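Local coordinates for phosphogluconate dehydrogenase NAD-binding putative C-terminal domain-containing protein (PDB 4EZB) that is of unknown function but may be an oxidoreductase, with a Rossmann-like domain followed by an all-helical part, at residues N121-A129 with Q190-R198; F32-G41 with L67-V76. One frame throughout, in Å; residues are numbered along the deposited sequence.

Interaction 1: residues N121-A129 with Q190-R198; sequences NSVGPDTKA and QASSLKMIR
The puckered pyrrolidine ring of P125 meets S192, S193 and M196. Its CD lies 3.4 Å from S192 OG, while CG is 3.6 Å from S193 OG, which is hydrogen-bonded to G189 O. S192 OG sits between its own backbone N and carbonyl carbon (chi1 65°), a rotation that directs it to P125 N at 3.2 Å, the proline nitrogen, which carries no hydrogen; its weak hydrogen bond goes to G189 O instead. The selenomethionine M196, bent at its second and third torsions, lays CE 3.6 Å from CA of the N-cap residue G124. K128 brushes S192 with CG, and its NZ bonds N121 O (3.0 Å) in the carbonyl plane on a lone pair, at a C=O...N angle of 132°; NZ also forms a salt bridge with D119 and a hydrogen bond to G145 O. Cutting P125 back to an alanine would probably open a gap between the two serines and the M196 methyl. The short helical segments run antiparallel (165°, axes 9.2 Å apart). Here the start of helix 125-136 abuts that of helix 190-218, the long helix leading from the sheet domain into the helical part, consistent with the 6-phosphogluconate dehydrogenase type of fold.

Interaction 2: residues F32-G41 with L67-V76; sequences FGEAAQSIAG and LRARAAELGV
F32, L74 and Q37 bury the most surface here and interlock around one aromatic ring. F32 turns its CG anti to the backbone N (chi1 -154°), which carries the ring toward the end of helix 64-73. There CE2 comes 3.8 Å from A71 CA, and CZ approaches L74 CD1; the F32 and V76 side chains approach from opposite directions, F32 CZ 4.0 Å from V76 CG2. One ring face is taken by Q37 of the same segment, whose CG stands 3.6 Å above the plane, over the centre. L74 crosses Q37 at about a right angle and pushes CD1 against Q37 CG (3.7 Å), while its other methyl, CD2, reaches G41 CA. The extended Q37 chain carries its amide out to R70 and L67. OE1 is 3.2 Å from R70 CD, with the amide and guanidinium planes only 16° apart, and NE2 is 3.6 Å from L67 CD1. At the other end, V76 CG2 meets A40 CB at 3.6 Å. G75, with its positive phi, closes helix 64-73 in a Schellman motif and turns the chain so that V76 points back to the contact. The two helices each follow a parallel strand, 26-30 and 50-54 respectively; F32, A40 and V76 also pack on strand 50-54, and A40 on strand 26-30, placing the contact between neighbouring helices over the sheet, as in a Rossmann fold.

The two contacts share no helix: interaction 1 joins helices 125-136 and 190-218, interaction 2 helices 34-44 and 64-73, and their centres are 26 Å apart. Interaction 1 is the smaller (231 against 407 Å²) but the more buried, its centre about 9 Å from the centre of the chain against about 19 Å for interaction 2. Its chemistry mixes serine hydroxyls and a proline with a buried lysine paired to D119, where helix 190-218 leads from the sheet part into the helical part. Interaction 2 is chiefly apolar toward the sheet, with Q37 spanning from the ring to an exposed R70; it belongs wholly to the sheet domain and includes part of what is probably a GxGxxA Rossmann-type turn.

Interaction 1: residues N121-A129 with Q190-R198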
loop_
_atom_site.group_PDB
_atom_site.type_symbol
_atom_site.label_atom_id
_atom_site.label_comp_id
_atom_site.label_asym_id
_atom_site.label_seq_id
_atom_site.Cartn_x
_atom_site.Cartn_y
_atom_site.Cartn_z
ATOM N N ASN A 121 -12.551 7.848 24.072
ATOM C CA ASN A 121 -13.389 7.004 23.237
ATOM C C ASN A 121 -12.919 6.719 21.812
ATOM O O ASN A 121 -12.222 7.510 21.236
ATOM C CB ASN A 121 -14.789 7.544 23.250
ATOM C CG ASN A 121 -15.348 7.601 24.634
ATOM O OD1 ASN A 121 -15.419 6.603 25.309
ATOM N ND2 ASN A 121 -15.687 8.771 25.081
ATOM N N SER A 122 -13.291 5.571 21.256
ATOM C CA SER A 122 -12.826 5.185 19.910
ATOM C C SER A 122 -13.625 5.864 18.810
ATOM O O SER A 122 -14.312 5.194 18.046
ATOM C CB SER A 122 -12.902 3.671 19.708
ATOM O OG SER A 122 -12.820 3.000 20.943
ATOM N N VAL A 123 -13.533 7.187 18.724
ATOM C CA VAL A 123 -14.266 7.952 17.723
ATOM C C VAL A 123 -13.307 8.827 16.910
ATOM O O VAL A 123 -12.151 8.994 17.294
ATOM C CB VAL A 123 -15.431 8.755 18.362
ATOM C CG1 VAL A 123 -16.497 7.810 18.912
ATOM C CG2 VAL A 123 -14.937 9.696 19.471
ATOM N N GLY A 124 -13.766 9.350 15.775
ATOM C CA GLY A 124 -12.907 10.168 14.929
ATOM C C GLY A 124 -12.840 11.598 15.429
ATOM O O GLY A 124 -13.595 11.939 16.333
ATOM N N PRO A 125 -11.948 12.444 14.835
ATOM C CA PRO A 125 -11.726 13.830 15.278
ATOM C C PRO A 125 -12.973 14.702 15.201
ATOM O O PRO A 125 -13.092 15.679 15.932
ATOM C CB PRO A 125 -10.653 14.356 14.310
ATOM C CG PRO A 125 -10.689 13.424 13.151
ATOM C CD PRO A 125 -11.011 12.088 13.756
ATOM N N ASP A 126 -13.877 14.338 14.309
ATOM C CA ASP A 126 -15.179 14.994 14.120
ATOM C C ASP A 126 -16.031 14.953 15.394
ATOM O O ASP A 126 -16.428 16.011 15.929
ATOM C CB ASP A 126 -15.902 14.280 12.973
ATOM C CG ASP A 126 -15.426 12.816 12.813
ATOM O OD1 ASP A 126 -16.138 11.909 13.296
ATOM O OD2 ASP A 126 -14.312 12.583 12.254
ATOM N N THR A 127 -16.300 13.735 15.869
ATOM C CA THR A 127 -16.976 13.492 17.148
ATOM C C THR A 127 -16.196 14.058 18.336
ATOM O O THR A 127 -16.783 14.634 19.251
ATOM C CB THR A 127 -17.209 11.985 17.387
ATOM O OG1 THR A 127 -17.762 11.405 16.205
ATOM C CG2 THR A 127 -18.190 11.760 18.534
ATOM N N LYS A 128 -14.879 13.904 18.321
ATOM C CA LYS A 128 -14.046 14.501 19.368
ATOM C C LYS A 128 -14.300 16.003 19.447
ATOM O O LYS A 128 -14.337 16.565 20.545
ATOM C CB LYS A 128 -12.554 14.298 19.097
ATOM C CG LYS A 128 -12.043 12.865 19.158
ATOM C CD LYS A 128 -12.251 12.173 20.507
ATOM C CE LYS A 128 -11.308 10.980 20.578
ATOM N NZ LYS A 128 -11.402 10.315 21.901
ATOM N N ALA A 129 -14.434 16.639 18.276
ATOM C CA ALA A 129 -14.663 18.074 18.201
ATOM C C ALA A 129 -16.008 18.450 18.806
ATOM O O ALA A 129 -16.131 19.490 19.439
ATOM C CB ALA A 129 -14.544 18.584 16.767
ATOM N N GLN A 190 -5.981 16.010 16.964
ATOM C CA GLN A 190 -4.716 15.451 16.454
ATOM C C GLN A 190 -4.398 14.022 16.878
ATOM O O GLN A 190 -3.746 13.306 16.111
ATOM C CB GLN A 190 -3.526 16.348 16.747
ATOM C CG GLN A 190 -3.575 17.673 16.004
ATOM C CD GLN A 190 -2.382 18.533 16.343
ATOM O OE1 GLN A 190 -2.269 19.059 17.464
ATOM N NE2 GLN A 190 -1.469 18.679 15.379
ATOM N N ALA A 191 -4.843 13.618 18.078
ATOM C CA ALA A 191 -4.508 12.309 18.625
ATOM C C ALA A 191 -5.282 11.208 17.898
ATOM O O ALA A 191 -4.716 10.168 17.568
ATOM C CB ALA A 191 -4.779 12.250 20.130
ATOM N N SER A 192 -6.578 11.427 17.666
ATOM C CA SER A 192 -7.353 10.429 16.951
ATOM C C SER A 192 -7.005 10.451 15.465
ATOM O O SER A 192 -7.014 9.403 14.817
ATOM C CB SER A 192 -8.852 10.595 17.183
ATOM O OG SER A 192 -9.325 11.818 16.640
ATOM N N SER A 193 -6.655 11.627 14.941
ATOM C CA SER A 193 -6.190 11.723 13.569
ATOM C C SER A 193 -4.947 10.881 13.365
ATOM O O SER A 193 -4.881 10.091 12.447
ATOM C CB SER A 193 -5.913 13.163 13.191
ATOM O OG SER A 193 -7.160 13.805 12.972
ATOM N N LEU A 194 -3.987 11.036 14.256
ATOM C CA LEU A 194 -2.754 10.277 14.223
ATOM C C LEU A 194 -2.982 8.743 14.310
ATOM O O LEU A 194 -2.394 7.981 13.543
ATOM C CB LEU A 194 -1.855 10.762 15.358
ATOM C CG LEU A 194 -0.442 10.231 15.477
ATOM C CD1 LEU A 194 0.189 10.221 14.111
ATOM C CD2 LEU A 194 0.358 11.143 16.385
ATOM N N LYS A 195 -3.837 8.317 15.233
ATOM C CA LYS A 195 -4.185 6.907 15.399
ATOM C C LYS A 195 -4.797 6.335 14.110
ATOM O O LYS A 195 -4.380 5.281 13.616
ATOM C CB LYS A 195 -5.168 6.734 16.567
ATOM C CG LYS A 195 -5.724 5.324 16.672
ATOM C CD LYS A 195 -6.543 5.102 17.930
ATOM C CE LYS A 195 -7.218 3.739 17.884
ATOM N NZ LYS A 195 -7.929 3.421 19.154
HETATM N N MSE A 196 -5.763 7.061 13.564
HETATM C CA MSE A 196 -6.460 6.667 12.346
HETATM C C MSE A 196 -5.589 6.640 11.114
HETATM O O MSE A 196 -5.646 5.680 10.333
HETATM C CB MSE A 196 -7.592 7.647 12.118
HETATM C CG MSE A 196 -8.874 6.860 11.933
HETATM SE SE MSE A 196 -9.762 6.518 13.660
HETATM C CE MSE A 196 -9.872 8.363 14.345
ATOM N N ILE A 197 -4.802 7.689 10.903
ATOM C CA ILE A 197 -3.926 7.739 9.727
ATOM C C ILE A 197 -2.831 6.646 9.749
ATOM O O ILE A 197 -2.441 6.109 8.709
ATOM C CB ILE A 197 -3.354 9.151 9.531
ATOM C CG1 ILE A 197 -4.503 10.115 9.176
ATOM C CG2 ILE A 197 -2.323 9.185 8.404
ATOM C CD1 ILE A 197 -4.179 11.577 9.435
ATOM N N ARG A 198 -2.357 6.324 10.943
ATOM C CA ARG A 198 -1.345 5.306 11.165
ATOM C C ARG A 198 -1.856 3.967 10.629
ATOM O O ARG A 198 -1.067 3.141 10.171
ATOM C CB ARG A 198 -1.067 5.197 12.664
ATOM C CG ARG A 198 -0.089 4.113 13.065
ATOM C CD ARG A 198 0.069 4.014 14.580
ATOM N NE ARG A 198 0.830 2.818 14.939
ATOM C CZ ARG A 198 0.297 1.676 15.378
ATOM N NH1 ARG A 198 -1.018 1.556 15.552
ATOM N NH2 ARG A 198 1.089 0.648 15.662
#

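Interaction 2: residues F32-G41 with L67-V76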
loop_
_atom_site.group_PDB
_atom_site.type_symbol
_atom_site.label_atom_id
_atom_site.label_comp_id
_atom_site.label_asym_id
_atom_site.label_seq_id
_atom_site.Cartn_x
_atom_site.Cartn_y
_atom_site.Cartn_z
ATOM N N PHE A 32 -17.453 2.422 33.687
ATOM C CA PHE A 32 -16.661 1.499 34.477
ATOM C C PHE A 32 -16.709 0.080 33.905
ATOM O O PHE A 32 -17.064 -0.878 34.594
ATOM C CB PHE A 32 -17.058 1.533 35.957
ATOM C CG PHE A 32 -15.939 1.127 36.879
ATOM C CD1 PHE A 32 -14.668 1.689 36.744
ATOM C CD2 PHE A 32 -16.146 0.183 37.885
ATOM C CE1 PHE A 32 -13.629 1.323 37.586
ATOM C CE2 PHE A 32 -15.107 -0.187 38.732
ATOM C CZ PHE A 32 -13.845 0.380 38.576
ATOM N N GLY A 33 -16.361 -0.030 32.629
ATOM C CA GLY A 33 -16.255 -1.318 31.951
ATOM C C GLY A 33 -14.874 -1.910 32.153
ATOM O O GLY A 33 -14.135 -1.486 33.052
ATOM N N GLU A 34 -14.521 -2.872 31.302
ATOM C CA GLU A 34 -13.232 -3.570 31.393
ATOM C C GLU A 34 -12.022 -2.624 31.315
ATOM O O GLU A 34 -11.177 -2.610 32.224
ATOM C CB GLU A 34 -13.128 -4.638 30.305
ATOM C CG GLU A 34 -14.126 -5.771 30.454
ATOM C CD GLU A 34 -13.877 -6.893 29.467
ATOM O OE1 GLU A 34 -13.288 -6.637 28.388
ATOM O OE2 GLU A 34 -14.277 -8.036 29.774
ATOM N N ALA A 35 -11.954 -1.838 30.236
ATOM C CA ALA A 35 -10.853 -0.890 30.014
ATOM C C ALA A 35 -10.653 0.060 31.193
ATOM O O ALA A 35 -9.520 0.213 31.666
ATOM C CB ALA A 35 -11.044 -0.111 28.713
ATOM N N ALA A 36 -11.747 0.679 31.661
ATOM C CA ALA A 36 -11.715 1.542 32.842
ATOM C C ALA A 36 -11.313 0.783 34.086
ATOM O O ALA A 36 -10.654 1.347 34.957
ATOM C CB ALA A 36 -13.046 2.234 33.064
ATOM N N GLN A 37 -11.716 -0.489 34.173
ATOM C CA GLN A 37 -11.393 -1.335 35.335
ATOM C C GLN A 37 -9.907 -1.701 35.424
ATOM O O GLN A 37 -9.266 -1.468 36.460
ATOM C CB GLN A 37 -12.274 -2.584 35.367
ATOM C CG GLN A 37 -13.604 -2.348 36.070
ATOM C CD GLN A 37 -14.610 -3.461 35.831
ATOM O OE1 GLN A 37 -14.248 -4.594 35.500
ATOM N NE2 GLN A 37 -15.885 -3.143 36.004
ATOM N N SER A 38 -9.360 -2.245 34.335
ATOM C CA SER A 38 -7.919 -2.501 34.232
ATOM C C SER A 38 -7.064 -1.249 34.460
ATOM O O SER A 38 -6.070 -1.316 35.174
ATOM C CB SER A 38 -7.569 -3.141 32.897
ATOM O OG SER A 38 -8.337 -2.563 31.864
ATOM N N ILE A 39 -7.446 -0.108 33.877
ATOM C CA ILE A 39 -6.715 1.133 34.155
ATOM C C ILE A 39 -6.749 1.451 35.652
ATOM O O ILE A 39 -5.700 1.651 36.273
ATOM C CB ILE A 39 -7.203 2.347 33.324
ATOM C CG1 ILE A 39 -6.727 2.215 31.876
ATOM C CG2 ILE A 39 -6.672 3.650 33.918
ATOM C CD1 ILE A 39 -7.433 3.141 30.904
ATOM N N ALA A 40 -7.950 1.481 36.224
ATOM C CA ALA A 40 -8.112 1.795 37.650
ATOM C C ALA A 40 -7.467 0.720 38.509
ATOM O O ALA A 40 -7.012 0.991 39.624
ATOM C CB ALA A 40 -9.580 1.947 38.007
ATOM N N GLY A 41 -7.428 -0.497 37.967
ATOM C CA GLY A 41 -6.711 -1.617 38.582
ATOM C C GLY A 41 -5.271 -1.280 38.916
ATOM O O GLY A 41 -4.892 -1.260 40.090
ATOM N N LEU A 67 -21.345 -4.501 40.562
ATOM C CA LEU A 67 -20.422 -3.461 40.099
ATOM C C LEU A 67 -19.764 -2.695 41.252
ATOM O O LEU A 67 -18.587 -2.341 41.161
ATOM C CB LEU A 67 -21.076 -2.510 39.092
ATOM C CG LEU A 67 -20.087 -1.825 38.138
ATOM C CD1 LEU A 67 -19.252 -2.839 37.353
ATOM C CD2 LEU A 67 -20.820 -0.869 37.202
ATOM N N ARG A 68 -20.512 -2.475 42.333
ATOM C CA ARG A 68 -19.991 -1.756 43.494
ATOM C C ARG A 68 -18.948 -2.552 44.270
ATOM O O ARG A 68 -18.023 -1.982 44.859
ATOM C CB ARG A 68 -21.117 -1.358 44.413
ATOM C CG ARG A 68 -22.030 -0.346 43.776
ATOM C CD ARG A 68 -23.247 -0.085 44.637
ATOM N NE ARG A 68 -23.571 1.337 44.612
ATOM C CZ ARG A 68 -22.947 2.260 45.344
ATOM N NH1 ARG A 68 -21.958 1.924 46.170
ATOM N NH2 ARG A 68 -23.313 3.529 45.249
ATOM N N ALA A 69 -19.109 -3.871 44.267
ATOM C CA ALA A 69 -18.128 -4.756 44.870
ATOM C C ALA A 69 -16.820 -4.663 44.106
ATOM O O ALA A 69 -15.753 -4.594 44.718
ATOM C CB ALA A 69 -18.629 -6.192 44.887
ATOM N N ARG A 70 -16.895 -4.659 42.774
ATOM C CA ARG A 70 -15.674 -4.593 41.979
ATOM C C ARG A 70 -15.003 -3.237 42.108
ATOM O O ARG A 70 -13.774 -3.149 42.140
ATOM C CB ARG A 70 -15.876 -4.967 40.520
ATOM C CG ARG A 70 -14.539 -5.328 39.898
ATOM C CD ARG A 70 -14.673 -5.686 38.441
ATOM N NE ARG A 70 -14.980 -7.098 38.246
ATOM C CZ ARG A 70 -14.131 -7.988 37.739
ATOM N NH1 ARG A 70 -12.906 -7.616 37.376
ATOM N NH2 ARG A 70 -14.509 -9.255 37.597
ATOM N N ALA A 71 -15.813 -2.192 42.221
ATOM C CA ALA A 71 -15.294 -0.859 42.483
ATOM C C ALA A 71 -14.533 -0.847 43.808
ATOM O O ALA A 71 -13.463 -0.237 43.913
ATOM C CB ALA A 71 -16.421 0.163 42.493
ATOM N N ALA A 72 -15.083 -1.537 44.807
ATOM C CA ALA A 72 -14.453 -1.657 46.119
ATOM C C ALA A 72 -13.177 -2.514 46.056
ATOM O O ALA A 72 -12.177 -2.196 46.695
ATOM C CB ALA A 72 -15.443 -2.217 47.130
ATOM N N GLU A 73 -13.219 -3.572 45.246
ATOM C CA GLU A 73 -12.094 -4.486 45.075
ATOM C C GLU A 73 -10.894 -3.849 44.343
ATOM O O GLU A 73 -9.738 -4.200 44.625
ATOM C CB GLU A 73 -12.550 -5.740 44.341
ATOM C CG GLU A 73 -11.601 -6.909 44.499
ATOM C CD GLU A 73 -11.344 -7.626 43.191
ATOM O OE1 GLU A 73 -11.912 -7.201 42.158
ATOM O OE2 GLU A 73 -10.568 -8.609 43.197
ATOM N N LEU A 74 -11.172 -2.936 43.403
ATOM C CA LEU A 74 -10.120 -2.162 42.716
ATOM C C LEU A 74 -9.826 -0.845 43.441
ATOM O O LEU A 74 -8.963 -0.082 43.027
ATOM C CB LEU A 74 -10.459 -1.930 41.228
ATOM C CG LEU A 74 -10.746 -3.176 40.360
ATOM C CD1 LEU A 74 -11.355 -2.847 39.004
ATOM C CD2 LEU A 74 -9.540 -4.084 40.175
ATOM N N GLY A 75 -10.537 -0.596 44.536
ATOM C CA GLY A 75 -10.311 0.583 45.368
ATOM C C GLY A 75 -10.741 1.879 44.717
ATOM O O GLY A 75 -10.052 2.901 44.853
ATOM N N VAL A 76 -11.881 1.823 44.017
ATOM C CA VAL A 76 -12.503 2.961 43.325
ATOM C C VAL A 76 -13.846 3.311 43.988
ATOM O O VAL A 76 -14.626 2.418 44.295
ATOM C CB VAL A 76 -12.756 2.610 41.837
ATOM C CG1 VAL A 76 -13.493 3.734 41.121
ATOM C CG2 VAL A 76 -11.450 2.294 41.120
#